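Local coordinates for protein putative NADH dehydrogenase/NAD(P)H nitroreductase (Parabacteroides distasonis, PDB 3M5K) that binds flavin mononucleotide and probably acts as an oxidoreductase of the nitroreductase family, perhaps with NADH or NADPH as electron donor, at residues A71-E76 and V146-Y151. Numbering follows the deposited sequence. Where two conformers were deposited one is given.
Sequences ARMLKE and VIPVGY
Leu74 and Met73 both lean on the ring of Pro148, and Leu74 also reaches Val146, so two successive residues of the 72-75 turn pack against two alternate residues of strand 141-150. The ring's CG is the shared point. Met73, a selenomethionine, crosses the proline at about a right angle, and its CG lies 3.7 Å from Pro148 CG. In the conformer given, Met73 SE is 3.8 Å from Pro148 CG. Leu74 approaches the same ring carbon with one methyl: CD2 lies 3.9 Å from Pro148 CG. Leu74 CD2 is also 3.6 Å from Val146 CG1, while CD1 stays a little farther from that valine methyl. With CG1 anti to the backbone N (chi1 -176°), Val146 turns this methyl to Leu74. The two segments bury 179 Å² between them, both sides summed, all through apolar side chains.

In the nitroreductase fold seen here, an antiparallel sheet carries the core, and strand 141-150 runs in its interior between strands 79-86 and 115-120. The 3-10 turn, which follows helix 58-67 and leads into strand 79-86, covers one side of that inner strand. Val146 and Pro148, two residues apart, point to this same face.

Met73 belongs to the FMN pocket, its side chain about 4 Å from the bound FMN, which makes Pro148 a second-shell neighbour of the flavin. In that conformer Met73 CG stands between the backbone N and the carbonyl carbon (chi1 84°), and the chain bends again at chi2 and chi3, bringing the selenium to Pro148 CG. Tyr21 touches both Met73 and Pro148. Behind Leu74 lie Leu61, Met64 and Ala65 of helix 58-67, and Ala80 of strand 79-86 meets both Leu74 and Val146. The turn itself is held by successive backbone bonds, Leu74 N to Ala71 O, Lys75 N to Arg72 O and Glu76 N to Met73 O.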
loop_
_atom_site.group_PDB
_atom_site.type_symbol
_atom_site.label_atom_id
_atom_site.label_comp_id
_atom_site.label_asym_id
_atom_site.label_seq_id
_atom_site.Cartn_x
_atom_site.Cartn_y
_atom_site.Cartn_z
ATOM N N ALA A 71 8.236 -14.162 12.163
ATOM C CA ALA A 71 9.211 -13.902 11.122
ATOM C C ALA A 71 10.370 -14.895 11.216
ATOM O O ALA A 71 11.522 -14.577 10.921
ATOM C CB ALA A 71 9.696 -12.429 11.182
ATOM N N ARG A 72 10.057 -16.142 11.561
ATOM C CA ARG A 72 11.121 -17.142 11.752
ATOM C C ARG A 72 11.814 -17.510 10.434
ATOM O O ARG A 72 12.955 -17.997 10.443
ATOM C CB ARG A 72 10.587 -18.424 12.432
ATOM C CG ARG A 72 9.899 -18.241 13.752
ATOM C CD ARG A 72 10.794 -17.726 14.845
ATOM N NE ARG A 72 10.120 -17.885 16.133
ATOM C CZ ARG A 72 10.356 -17.163 17.232
ATOM N NH1 ARG A 72 11.244 -16.183 17.242
ATOM N NH2 ARG A 72 9.661 -17.412 18.340
HETATM N N MSE A 73 11.125 -17.260 9.320
HETATM C CA MSE A 73 11.650 -17.516 7.970
HETATM C C MSE A 73 12.882 -16.681 7.607
HETATM O O MSE A 73 13.598 -17.003 6.648
HETATM C CB MSE A 73 10.542 -17.348 6.911
HETATM C CG MSE A 73 10.276 -15.919 6.420
HETATM SE SE MSE A 73 9.457 -14.853 7.803
HETATM C CE MSE A 73 7.659 -15.589 7.663
ATOM N N LEU A 74 13.151 -15.629 8.379
ATOM C CA LEU A 74 14.374 -14.833 8.206
ATOM C C LEU A 74 15.641 -15.714 8.293
ATOM O O LEU A 74 16.666 -15.396 7.707
ATOM C CB LEU A 74 14.462 -13.697 9.231
ATOM C CG LEU A 74 13.540 -12.513 8.930
ATOM C CD1 LEU A 74 13.458 -11.565 10.136
ATOM C CD2 LEU A 74 14.005 -11.786 7.668
ATOM N N LYS A 75 15.550 -16.814 9.041
ATOM C CA LYS A 75 16.672 -17.771 9.147
ATOM C C LYS A 75 16.922 -18.509 7.845
ATOM O O LYS A 75 18.027 -19.026 7.631
ATOM C CB LYS A 75 16.402 -18.783 10.262
ATOM C CG LYS A 75 17.542 -18.866 11.225
ATOM C CD LYS A 75 17.185 -19.604 12.494
ATOM C CE LYS A 75 17.874 -18.962 13.700
ATOM N NZ LYS A 75 17.543 -19.740 14.923
ATOM N N GLU A 76 15.902 -18.548 6.982
ATOM C CA GLU A 76 15.912 -19.314 5.748
ATOM C C GLU A 76 15.975 -18.469 4.474
ATOM O O GLU A 76 15.645 -18.954 3.400
ATOM C CB GLU A 76 14.670 -20.217 5.688
ATOM C CG GLU A 76 14.417 -21.026 6.968
ATOM C CD GLU A 76 15.610 -21.897 7.378
ATOM O OE1 GLU A 76 16.426 -22.281 6.496
ATOM O OE2 GLU A 76 15.736 -22.200 8.596
ATOM N N VAL A 146 9.459 -6.192 8.202
ATOM C CA VAL A 146 10.567 -6.878 7.572
ATOM C C VAL A 146 10.004 -7.701 6.437
ATOM O O VAL A 146 9.041 -8.466 6.614
ATOM C CB VAL A 146 11.380 -7.803 8.572
ATOM C CG1 VAL A 146 12.605 -8.424 7.827
ATOM C CG2 VAL A 146 11.769 -7.025 9.859
ATOM N N ILE A 147 10.603 -7.568 5.270
ATOM C CA ILE A 147 10.124 -8.280 4.073
ATOM C C ILE A 147 11.240 -9.215 3.576
ATOM O O ILE A 147 12.122 -8.800 2.841
ATOM C CB ILE A 147 9.674 -7.307 2.913
ATOM C CG1 ILE A 147 8.626 -6.284 3.443
ATOM C CG2 ILE A 147 9.150 -8.099 1.710
ATOM C CD1 ILE A 147 8.140 -5.264 2.422
ATOM N N PRO A 148 11.185 -10.485 4.005
ATOM C CA PRO A 148 12.099 -11.446 3.400
ATOM C C PRO A 148 11.746 -11.606 1.927
ATOM O O PRO A 148 10.568 -11.528 1.545
ATOM C CB PRO A 148 11.855 -12.741 4.169
ATOM C CG PRO A 148 10.940 -12.402 5.305
ATOM C CD PRO A 148 10.294 -11.084 5.005
ATOM N N VAL A 149 12.762 -11.801 1.114
ATOM C CA VAL A 149 12.563 -12.070 -0.296
ATOM C C VAL A 149 13.424 -13.270 -0.679
ATOM O O VAL A 149 14.401 -13.613 0.000
ATOM C CB VAL A 149 12.894 -10.859 -1.209
ATOM C CG1 VAL A 149 11.876 -9.737 -1.034
ATOM C CG2 VAL A 149 14.299 -10.343 -0.941
ATOM N N GLY A 150 13.001 -13.930 -1.743
ATOM C CA GLY A 150 13.743 -15.046 -2.334
ATOM C C GLY A 150 12.996 -15.669 -3.504
ATOM O O GLY A 150 11.849 -15.323 -3.781
ATOM N N TYR A 151 13.664 -16.585 -4.206
ATOM C CA TYR A 151 13.025 -17.386 -5.234
ATOM C C TYR A 151 12.152 -18.420 -4.541
ATOM O O TYR A 151 12.583 -19.058 -3.592
ATOM C CB TYR A 151 14.071 -18.032 -6.167
ATOM C CG TYR A 151 14.673 -17.046 -7.098
ATOM C CD1 TYR A 151 13.983 -16.643 -8.233
ATOM C CD2 TYR A 151 15.887 -16.452 -6.829
ATOM C CE1 TYR A 151 14.511 -15.696 -9.114
ATOM C CE2 TYR A 151 16.432 -15.507 -7.698
ATOM C CZ TYR A 151 15.727 -15.133 -8.845
ATOM O OH TYR A 151 16.246 -14.197 -9.717
#